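Local atomic coordinates of 3-oxo-glucose-6-phosphate:glutamate aminotransferase (Bacillus subtilis subsp. subtilis, PDB entry 4K2M), a protein that catalyses the reversible, pyridoxal phosphate-dependent transamination of 3-dehydro-glucose 6-phosphate with glutamate to give kanosamine 6-phosphate, a step in antibiotic biosynthesis. Residues K12-M17 and L344-V349; G202-M207 and I229-L234; F317-L322 and L417-T422. One frame throughout, in Å; residues are numbered along the deposited sequence.

Contact 1. Residues K12-M17 and L344-V349; sequences KSKENM and LSEDHV
Ser13 OG donates to the carbonyl of Glu346 in the one direct hydrogen bond of this contact, 2.7 Å from OG to O. The hydroxyl lies in the plane of that carbonyl, with a C=O...OG angle of 159°. OG sits between the backbone N and the carbonyl carbon of Ser13 (chi1 63°), which turns it to the loop, and Ser13 OG is also hydrogen-bonded to Thr232 N. A water extends the polar link, donating to Lys14 O and, at 2.6 Å, to Glu346 OE1. Helix 13-24 of the N-terminal domain, entered through Lys12 at its N-cap, is thereby joined by its first turn to the loop before strand 353-356 of the aminotransferase part. Apolar contacts come from Met17. Its chain bends at chi2 (-58°) and runs across Leu344, with Met17 CE on Leu344 CG at 3.3 Å, closer than usual van der Waals contact, so the exact spacing is doubtful; Met17 CG rests 3.7 Å from Glu346 CG. The aliphatic part of Lys14 crosses the Glu346 carboxylate, CG to CD 3.9 Å, but Lys14 NZ stays 5.2 Å from Glu346 OE2, and any attraction between the opposite charges is probably weak.

Contact 2. Residues G202-M207 and I229-L234; sequences GKHSDM and IGLTDL
Two loops without regular secondary structure face each other here, their CA atoms 7.0 Å apart at His204 and Leu231, and residues 231-234 fold into a type II beta turn closed by the bond from Leu234 N to Leu231 O. No direct hydrogen bond spans the gap; the imidazole of His204 makes most of the side-chain contacts. Over one face of this ring lies the CD1 methyl of Leu231, 4.1 Å from the ring centroid and 23° off the ring normal, a CH-pi contact displaced toward the rim on the CG side. Leu231 CG stands anti to its own carbonyl carbon (chi1 -75°), and the isobutyl group so directed turns both methyls to the opposite loop: CD1 meets the imidazole face while CD2 comes within 3.4 Å of Gly202 O. The ring edge is turned to the backbone of the beta turn. Its CE1 lies 3.4 Å from Thr232 O, with Asp233 O also near the ring plane, and Leu234 CD1 approaches NE2 at 4.2 Å. A water in the ring plane bridges the remaining distance, 2.9 Å from His204 ND1 and donating to Thr232 O at 2.7 Å, so that the carbonyl is reached through solvent. His199 adds an edge-to-face ring contact to His204. Thr232 directs its hydroxyl to the N-terminal domain, where OG1 pairs with Lys14 N and Glu15 OE2. The loops are those that follow strands 192-195 and 220-224, parallel neighbours in the central seven-stranded sheet; strand 220-224 is reached through helix 207-217, a beta-alpha-beta crossover, presumably right-handed as is usual, within the large-domain sheet of the aspartate aminotransferase fold, and Gln227, which binds pyridoxal phosphate, lies close to Gly202.

Contact 3. Residues F317-L322 and L417-T422; sequences FKRLFL and LYPSFT. With ACT (acetate ion), chain F.
The guanidinium of Arg319 carries Pro419 CD and Tyr418 CA over one face and an acetate ion, probably from the crystallisation liquor, at its edge. Pro419 CD lies 3.5 Å from Arg319 NH2. The same nitrogen donates to both acetate oxygens, almost straight to OXT (3.0 Å, N-H...O 166°) and more bent to O; NH1 also lies 2.5 Å from O, so short that its exact length is doubtful, and has a further partner in Trp350 O. Extended from CG to NE, the arginine chain lays its CG against Leu417 CD2. The Tyr418 ring has Phe421 CB over its centre. Helix 312-329 is here fastened to the link between strand 412-415 and helix 423-441, whose type I turn, Tyr418 to Phe421, precedes the N-cap Thr422. Leu322 packs into this link: CB meets Leu417 CG at 3.8 Å, CD1 lies 4.0 Å from Phe421 CB, and CD2 approaches the edge of the Phe421 ring. Lys318, bent at chi3 (80°), brings NZ to Pro419 O in a weak hydrogen bond of 3.0 Å and through waters to Phe421 O and Ser420 OG, while Leu57 O takes another bond from NZ.

Contact 2 is nested along the chain within the loop closed by contact 1, whereas contacts 1 and 3 interleave, 317-322 preceding 344-349 and 417-422 following it. The centres of contacts 1 and 2 are about 9 Å apart and the two touch directly: Ser13 N probably bonds to Gly230 O, and Lys203 joins Ser345 and Asp347. Contact 3 lies about 14 Å from contact 1, between centres, and meets it where Leu320 of helix 312-329 packs on Asn16 and Met17. The centres of contacts 2 and 3 are about 18 Å apart and the two do not touch. Helix 13-24 of the additional N-terminal domain thus meets loop 229-234, loop 344-349 and helix 312-329, binding that domain to the aminotransferase fold.

Contact 1. Residues K12-M17 and L344-V349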
loop_
_atom_site.group_PDB
_atom_site.type_symbol
_atom_site.label_atom_id
_atom_site.label_comp_id
_atom_site.label_asym_id
_atom_site.label_seq_id
_atom_site.Cartn_x
_atom_site.Cartn_y
_atom_site.Cartn_z
ATOM N N LYS A 12 -3.536 27.842 3.123
ATOM C CA LYS A 12 -4.858 27.346 2.757
ATOM C C LYS A 12 -5.461 28.218 1.658
ATOM O O LYS A 12 -4.978 29.323 1.378
ATOM C CB LYS A 12 -5.780 27.267 3.981
ATOM C CG LYS A 12 -5.169 26.479 5.145
ATOM C CD LYS A 12 -6.007 25.294 5.548
ATOM C CE LYS A 12 -5.169 24.274 6.318
ATOM N NZ LYS A 12 -4.659 24.803 7.614
ATOM N N SER A 13 -6.521 27.720 1.037
ATOM C CA SER A 13 -7.008 28.314 -0.193
ATOM C C SER A 13 -7.502 29.754 -0.020
ATOM O O SER A 13 -7.194 30.632 -0.839
ATOM C CB SER A 13 -8.085 27.422 -0.819
ATOM O OG SER A 13 -9.223 27.309 0.018
ATOM N N LYS A 14 -8.253 30.011 1.042
ATOM C CA LYS A 14 -8.798 31.346 1.224
ATOM C C LYS A 14 -7.670 32.332 1.517
ATOM O O LYS A 14 -7.603 33.432 0.937
ATOM C CB LYS A 14 -9.830 31.365 2.351
ATOM C CG LYS A 14 -10.460 32.739 2.543
ATOM C CD LYS A 14 -11.596 32.679 3.545
ATOM C CE LYS A 14 -12.235 34.048 3.692
ATOM N NZ LYS A 14 -12.721 34.287 5.077
ATOM N N GLU A 15 -6.754 31.929 2.389
ATOM C CA GLU A 15 -5.640 32.793 2.719
ATOM C C GLU A 15 -4.723 33.007 1.512
ATOM O O GLU A 15 -4.142 34.074 1.357
ATOM C CB GLU A 15 -4.870 32.234 3.918
ATOM C CG GLU A 15 -5.722 32.108 5.194
ATOM C CD GLU A 15 -6.449 30.760 5.321
ATOM O OE1 GLU A 15 -6.180 30.027 6.305
ATOM O OE2 GLU A 15 -7.297 30.429 4.458
ATOM N N ASN A 16 -4.597 32.004 0.644
ATOM C CA ASN A 16 -3.744 32.159 -0.529
ATOM C C ASN A 16 -4.272 33.215 -1.485
ATOM O O ASN A 16 -3.493 33.840 -2.204
ATOM C CB ASN A 16 -3.562 30.825 -1.270
ATOM C CG ASN A 16 -2.525 29.932 -0.633
ATOM O OD1 ASN A 16 -1.749 30.360 0.239
ATOM N ND2 ASN A 16 -2.467 28.686 -1.098
ATOM N N MET A 17 -5.587 33.406 -1.510
ATOM C CA MET A 17 -6.176 34.424 -2.389
ATOM C C MET A 17 -5.747 35.806 -1.955
ATOM O O MET A 17 -5.502 36.677 -2.784
ATOM C CB MET A 17 -7.699 34.397 -2.352
ATOM C CG MET A 17 -8.327 33.652 -3.482
ATOM S SD MET A 17 -7.895 34.277 -5.120
ATOM C CE MET A 17 -8.776 32.939 -5.912
ATOM N N LEU A 344 -12.517 32.264 -10.357
ATOM C CA LEU A 344 -11.381 32.414 -9.466
ATOM C C LEU A 344 -11.934 32.501 -8.050
ATOM O O LEU A 344 -12.198 33.593 -7.534
ATOM C CB LEU A 344 -10.592 33.683 -9.815
ATOM C CG LEU A 344 -9.292 33.898 -9.043
ATOM C CD1 LEU A 344 -8.179 32.924 -9.443
ATOM C CD2 LEU A 344 -8.800 35.356 -9.122
ATOM N N SER A 345 -12.153 31.350 -7.425
ATOM C CA SER A 345 -12.793 31.342 -6.118
ATOM C C SER A 345 -11.829 30.917 -5.013
ATOM O O SER A 345 -10.804 30.272 -5.268
ATOM C CB SER A 345 -13.992 30.413 -6.132
ATOM O OG SER A 345 -13.544 29.071 -6.182
ATOM N N GLU A 346 -12.186 31.264 -3.781
ATOM C CA GLU A 346 -11.335 30.981 -2.636
ATOM C C GLU A 346 -11.419 29.529 -2.205
ATOM O O GLU A 346 -10.628 29.087 -1.375
ATOM C CB GLU A 346 -11.742 31.872 -1.463
ATOM C CG GLU A 346 -11.524 33.343 -1.746
ATOM C CD GLU A 346 -12.081 34.237 -0.655
ATOM O OE1 GLU A 346 -11.453 35.281 -0.369
ATOM O OE2 GLU A 346 -13.145 33.893 -0.093
ATOM N N ASP A 347 -12.383 28.797 -2.756
ATOM C CA ASP A 347 -12.622 27.418 -2.332
ATOM C C ASP A 347 -12.157 26.424 -3.392
ATOM O O ASP A 347 -12.882 25.493 -3.740
ATOM C CB ASP A 347 -14.105 27.191 -1.989
ATOM C CG ASP A 347 -15.032 27.442 -3.169
ATOM O OD1 ASP A 347 -14.582 28.063 -4.159
ATOM O OD2 ASP A 347 -16.216 27.019 -3.107
ATOM N N HIS A 348 -10.941 26.618 -3.891
ATOM C CA HIS A 348 -10.387 25.762 -4.943
ATOM C C HIS A 348 -8.880 25.683 -4.697
ATOM O O HIS A 348 -8.257 26.692 -4.355
ATOM C CB HIS A 348 -10.637 26.423 -6.315
ATOM C CG HIS A 348 -10.737 25.463 -7.468
ATOM N ND1 HIS A 348 -9.827 24.453 -7.692
ATOM C CD2 HIS A 348 -11.636 25.398 -8.482
ATOM C CE1 HIS A 348 -10.175 23.788 -8.784
ATOM N NE2 HIS A 348 -11.263 24.344 -9.283
ATOM N N VAL A 349 -8.289 24.497 -4.854
ATOM C CA VAL A 349 -6.838 24.379 -4.743
ATOM C C VAL A 349 -6.168 23.999 -6.064
ATOM O O VAL A 349 -4.967 23.774 -6.111
ATOM C CB VAL A 349 -6.379 23.438 -3.606
ATOM C CG1 VAL A 349 -6.771 24.003 -2.253
ATOM C CG2 VAL A 349 -6.959 22.007 -3.791
HETATM O O HOH W 1 -9.158 35.629 0.774
#

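Contact 2. Residues G202-M207 and I229-L234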
loop_
_atom_site.group_PDB
_atom_site.type_symbol
_atom_site.label_atom_id
_atom_site.label_comp_id
_atom_site.label_asym_id
_atom_site.label_seq_id
_atom_site.Cartn_x
_atom_site.Cartn_y
_atom_site.Cartn_z
ATOM N N GLY A 202 -10.150 19.727 -7.151
ATOM C CA GLY A 202 -9.693 20.628 -6.095
ATOM C C GLY A 202 -10.722 21.682 -5.701
ATOM O O GLY A 202 -10.467 22.529 -4.843
ATOM N N LYS A 203 -11.902 21.613 -6.308
ATOM C CA LYS A 203 -12.993 22.549 -5.988
ATOM C C LYS A 203 -13.797 22.007 -4.806
ATOM O O LYS A 203 -14.186 20.845 -4.795
ATOM C CB LYS A 203 -13.921 22.678 -7.202
ATOM C CG LYS A 203 -15.152 23.542 -7.004
ATOM C CD LYS A 203 -14.807 25.012 -6.919
ATOM C CE LYS A 203 -16.086 25.853 -6.944
ATOM N NZ LYS A 203 -15.759 27.302 -6.831
ATOM N N HIS A 204 -14.063 22.859 -3.822
ATOM C CA HIS A 204 -14.810 22.458 -2.629
ATOM C C HIS A 204 -16.298 22.312 -2.960
ATOM O O HIS A 204 -16.919 23.232 -3.521
ATOM C CB HIS A 204 -14.622 23.529 -1.544
ATOM C CG HIS A 204 -14.601 22.996 -0.145
ATOM N ND1 HIS A 204 -14.011 23.678 0.898
ATOM C CD2 HIS A 204 -15.088 21.848 0.378
ATOM C CE1 HIS A 204 -14.147 22.974 2.010
ATOM N NE2 HIS A 204 -14.797 21.860 1.722
ATOM N N SER A 205 -16.875 21.154 -2.623
ATOM C CA SER A 205 -18.311 20.939 -2.764
ATOM C C SER A 205 -19.058 21.874 -1.821
ATOM O O SER A 205 -18.461 22.430 -0.898
ATOM C CB SER A 205 -18.666 19.510 -2.387
ATOM O OG SER A 205 -18.077 18.582 -3.266
ATOM N N ASP A 206 -20.369 22.024 -2.027
ATOM C CA ASP A 206 -21.182 22.884 -1.160
ATOM C C ASP A 206 -21.501 22.154 0.136
ATOM O O ASP A 206 -22.619 21.665 0.335
ATOM C CB ASP A 206 -22.473 23.287 -1.867
ATOM C CG ASP A 206 -23.270 24.348 -1.094
ATOM O OD1 ASP A 206 -22.954 24.649 0.089
ATOM O OD2 ASP A 206 -24.239 24.870 -1.682
ATOM N N MET A 207 -20.521 22.103 1.033
ATOM C CA MET A 207 -20.619 21.213 2.188
ATOM C C MET A 207 -21.660 21.635 3.222
ATOM O O MET A 207 -22.297 20.777 3.853
ATOM C CB MET A 207 -19.248 21.024 2.841
ATOM C CG MET A 207 -18.249 20.235 1.978
ATOM S SD MET A 207 -18.819 18.573 1.637
ATOM C CE MET A 207 -18.691 17.845 3.260
ATOM N N ILE A 229 -6.414 18.783 -0.801
ATOM C CA ILE A 229 -5.601 19.265 0.325
ATOM C C ILE A 229 -5.270 20.755 0.179
ATOM O O ILE A 229 -4.863 21.207 -0.897
ATOM C CB ILE A 229 -4.329 18.435 0.564
ATOM C CG1 ILE A 229 -3.743 18.782 1.940
ATOM C CG2 ILE A 229 -3.296 18.646 -0.557
ATOM C CD1 ILE A 229 -2.667 17.832 2.434
ATOM N N GLY A 230 -5.477 21.506 1.265
ATOM C CA GLY A 230 -5.230 22.948 1.290
ATOM C C GLY A 230 -6.533 23.747 1.308
ATOM O O GLY A 230 -6.537 24.952 1.569
ATOM N N LEU A 231 -7.662 23.098 1.019
ATOM C CA LEU A 231 -8.945 23.810 1.023
ATOM C C LEU A 231 -9.266 24.360 2.409
ATOM O O LEU A 231 -9.182 23.654 3.408
ATOM C CB LEU A 231 -10.100 22.916 0.546
ATOM C CG LEU A 231 -10.195 22.636 -0.957
ATOM C CD1 LEU A 231 -11.239 21.547 -1.208
ATOM C CD2 LEU A 231 -10.604 23.896 -1.686
ATOM N N THR A 232 -9.600 25.643 2.468
ATOM C CA THR A 232 -10.015 26.269 3.715
ATOM C C THR A 232 -11.279 25.594 4.247
ATOM O O THR A 232 -12.222 25.310 3.487
ATOM C CB THR A 232 -10.269 27.758 3.487
ATOM O OG1 THR A 232 -9.010 28.400 3.255
ATOM C CG2 THR A 232 -10.957 28.398 4.696
ATOM N N ASP A 233 -11.273 25.318 5.550
ATOM C CA ASP A 233 -12.399 24.696 6.246
ATOM C C ASP A 233 -12.680 23.286 5.770
ATOM O O ASP A 233 -13.792 22.789 5.917
ATOM C CB ASP A 233 -13.664 25.547 6.122
ATOM C CG ASP A 233 -13.595 26.798 6.953
ATOM O OD1 ASP A 233 -12.835 26.807 7.942
ATOM O OD2 ASP A 233 -14.295 27.767 6.605
ATOM N N LEU A 234 -11.663 22.630 5.225
ATOM C CA LEU A 234 -11.825 21.237 4.822
ATOM C C LEU A 234 -12.250 20.401 6.026
ATOM O O LEU A 234 -11.609 20.443 7.082
ATOM C CB LEU A 234 -10.506 20.700 4.262
ATOM C CG LEU A 234 -10.595 19.306 3.649
ATOM C CD1 LEU A 234 -11.552 19.350 2.455
ATOM C CD2 LEU A 234 -9.215 18.842 3.231
HETATM O O HOH W 2 -12.660 26.195 0.998
#

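Contact 3. Residues F317-L322 and L417-T422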
loop_
_atom_site.group_PDB
_atom_site.type_symbol
_atom_site.label_atom_id
_atom_site.label_comp_id
_atom_site.label_asym_id
_atom_site.label_seq_id
_atom_site.Cartn_x
_atom_site.Cartn_y
_atom_site.Cartn_z
ATOM N N PHE A 317 0.261 27.761 -3.688
ATOM C CA PHE A 317 0.241 29.140 -4.151
ATOM C C PHE A 317 0.593 29.218 -5.648
ATOM O O PHE A 317 -0.055 29.946 -6.424
ATOM C CB PHE A 317 1.194 30.030 -3.347
ATOM C CG PHE A 317 1.175 31.455 -3.806
ATOM C CD1 PHE A 317 0.185 32.321 -3.360
ATOM C CD2 PHE A 317 2.115 31.905 -4.725
ATOM C CE1 PHE A 317 0.147 33.633 -3.803
ATOM C CE2 PHE A 317 2.089 33.208 -5.176
ATOM C CZ PHE A 317 1.112 34.079 -4.717
ATOM N N LYS A 318 1.596 28.461 -6.068
ATOM C CA LYS A 318 1.985 28.494 -7.479
ATOM C C LYS A 318 0.845 28.006 -8.367
ATOM O O LYS A 318 0.616 28.559 -9.443
ATOM C CB LYS A 318 3.262 27.688 -7.709
ATOM C CG LYS A 318 4.531 28.402 -7.176
ATOM C CD LYS A 318 5.782 27.593 -7.485
ATOM C CE LYS A 318 6.229 27.805 -8.931
ATOM N NZ LYS A 318 7.441 26.965 -9.235
ATOM N N ARG A 319 0.141 26.971 -7.922
ATOM C CA ARG A 319 -1.045 26.511 -8.648
ATOM C C ARG A 319 -2.087 27.600 -8.786
ATOM O O ARG A 319 -2.669 27.772 -9.865
ATOM C CB ARG A 319 -1.665 25.290 -7.955
ATOM C CG ARG A 319 -0.822 24.036 -8.066
ATOM C CD ARG A 319 -1.513 22.910 -7.278
ATOM N NE ARG A 319 -0.782 21.647 -7.384
ATOM C CZ ARG A 319 -0.998 20.734 -8.328
ATOM N NH1 ARG A 319 -1.937 20.935 -9.241
ATOM N NH2 ARG A 319 -0.255 19.627 -8.371
ATOM N N LEU A 320 -2.323 28.342 -7.704
ATOM C CA LEU A 320 -3.299 29.424 -7.743
ATOM C C LEU A 320 -2.854 30.502 -8.744
ATOM O O LEU A 320 -3.674 31.034 -9.509
ATOM C CB LEU A 320 -3.477 30.039 -6.350
ATOM C CG LEU A 320 -4.190 31.393 -6.308
ATOM C CD1 LEU A 320 -5.643 31.267 -6.745
ATOM C CD2 LEU A 320 -4.084 32.031 -4.915
ATOM N N PHE A 321 -1.564 30.832 -8.727
ATOM C CA PHE A 321 -1.051 31.854 -9.636
ATOM C C PHE A 321 -1.289 31.422 -11.069
ATOM O O PHE A 321 -1.740 32.213 -11.905
ATOM C CB PHE A 321 0.444 32.119 -9.421
ATOM C CG PHE A 321 0.983 33.226 -10.289
ATOM C CD1 PHE A 321 0.815 34.556 -9.914
ATOM C CD2 PHE A 321 1.631 32.943 -11.484
ATOM C CE1 PHE A 321 1.299 35.593 -10.706
ATOM C CE2 PHE A 321 2.119 33.973 -12.286
ATOM C CZ PHE A 321 1.943 35.303 -11.893
ATOM N N LEU A 322 -0.989 30.161 -11.357
ATOM C CA LEU A 322 -1.229 29.615 -12.687
ATOM C C LEU A 322 -2.705 29.682 -13.073
ATOM O O LEU A 322 -3.032 30.055 -14.201
ATOM C CB LEU A 322 -0.745 28.167 -12.771
ATOM C CG LEU A 322 0.779 28.045 -12.795
ATOM C CD1 LEU A 322 1.164 26.579 -12.593
ATOM C CD2 LEU A 322 1.392 28.588 -14.108
ATOM N N LEU A 417 -1.398 22.144 -15.631
ATOM C CA LEU A 417 -1.253 22.973 -14.428
ATOM C C LEU A 417 -0.623 22.131 -13.312
ATOM O O LEU A 417 -1.216 21.172 -12.823
ATOM C CB LEU A 417 -2.594 23.584 -13.993
ATOM C CG LEU A 417 -2.489 24.779 -13.014
ATOM C CD1 LEU A 417 -3.764 25.634 -13.000
ATOM C CD2 LEU A 417 -2.170 24.330 -11.581
ATOM N N TYR A 418 0.592 22.489 -12.919
ATOM C CA TYR A 418 1.229 21.821 -11.793
ATOM C C TYR A 418 2.299 22.793 -11.325
ATOM O O TYR A 418 2.657 23.714 -12.072
ATOM C CB TYR A 418 1.784 20.441 -12.202
ATOM C CG TYR A 418 2.740 20.496 -13.383
ATOM C CD1 TYR A 418 4.115 20.569 -13.190
ATOM C CD2 TYR A 418 2.256 20.464 -14.686
ATOM C CE1 TYR A 418 4.997 20.630 -14.271
ATOM C CE2 TYR A 418 3.128 20.523 -15.772
ATOM C CZ TYR A 418 4.488 20.614 -15.551
ATOM O OH TYR A 418 5.344 20.669 -16.630
ATOM N N PRO A 419 2.788 22.642 -10.086
ATOM C CA PRO A 419 3.613 23.750 -9.558
ATOM C C PRO A 419 4.896 24.057 -10.336
ATOM O O PRO A 419 5.280 25.234 -10.392
ATOM C CB PRO A 419 3.955 23.296 -8.135
ATOM C CG PRO A 419 2.879 22.353 -7.773
ATOM C CD PRO A 419 2.485 21.635 -9.050
ATOM N N SER A 420 5.543 23.052 -10.917
ATOM C CA SER A 420 6.777 23.294 -11.678
ATOM C C SER A 420 6.561 23.630 -13.155
ATOM O O SER A 420 7.523 23.701 -13.932
ATOM C CB SER A 420 7.751 22.120 -11.544
ATOM O OG SER A 420 8.296 22.070 -10.240
ATOM N N PHE A 421 5.308 23.835 -13.537
ATOM C CA PHE A 421 4.966 24.253 -14.890
ATOM C C PHE A 421 5.567 25.643 -15.109
ATOM O O PHE A 421 5.627 26.449 -14.175
ATOM C CB PHE A 421 3.454 24.321 -14.976
ATOM C CG PHE A 421 2.904 24.489 -16.369
ATOM C CD1 PHE A 421 3.347 23.684 -17.417
ATOM C CD2 PHE A 421 1.878 25.398 -16.600
ATOM C CE1 PHE A 421 2.792 23.816 -18.701
ATOM C CE2 PHE A 421 1.308 25.532 -17.874
ATOM C CZ PHE A 421 1.773 24.739 -18.922
ATOM N N THR A 422 6.029 25.941 -16.320
ATOM C CA THR A 422 6.630 27.256 -16.556
ATOM C C THR A 422 5.618 28.189 -17.182
ATOM O O THR A 422 4.685 27.751 -17.857
ATOM C CB THR A 422 7.899 27.195 -17.440
ATOM O OG1 THR A 422 7.558 26.713 -18.744
ATOM C CG2 THR A 422 8.949 26.290 -16.829
HETATM C C ACT F . -1.389 17.786 -10.832
HETATM O O ACT F . -1.643 18.970 -10.688
HETATM O OXT ACT F . -0.422 17.306 -10.251
HETATM C CH3 ACT F . -2.253 16.947 -11.741
HETATM O O HOH W 3 7.638 26.718 -12.005
HETATM O O HOH W 4 8.084 24.293 -8.387
#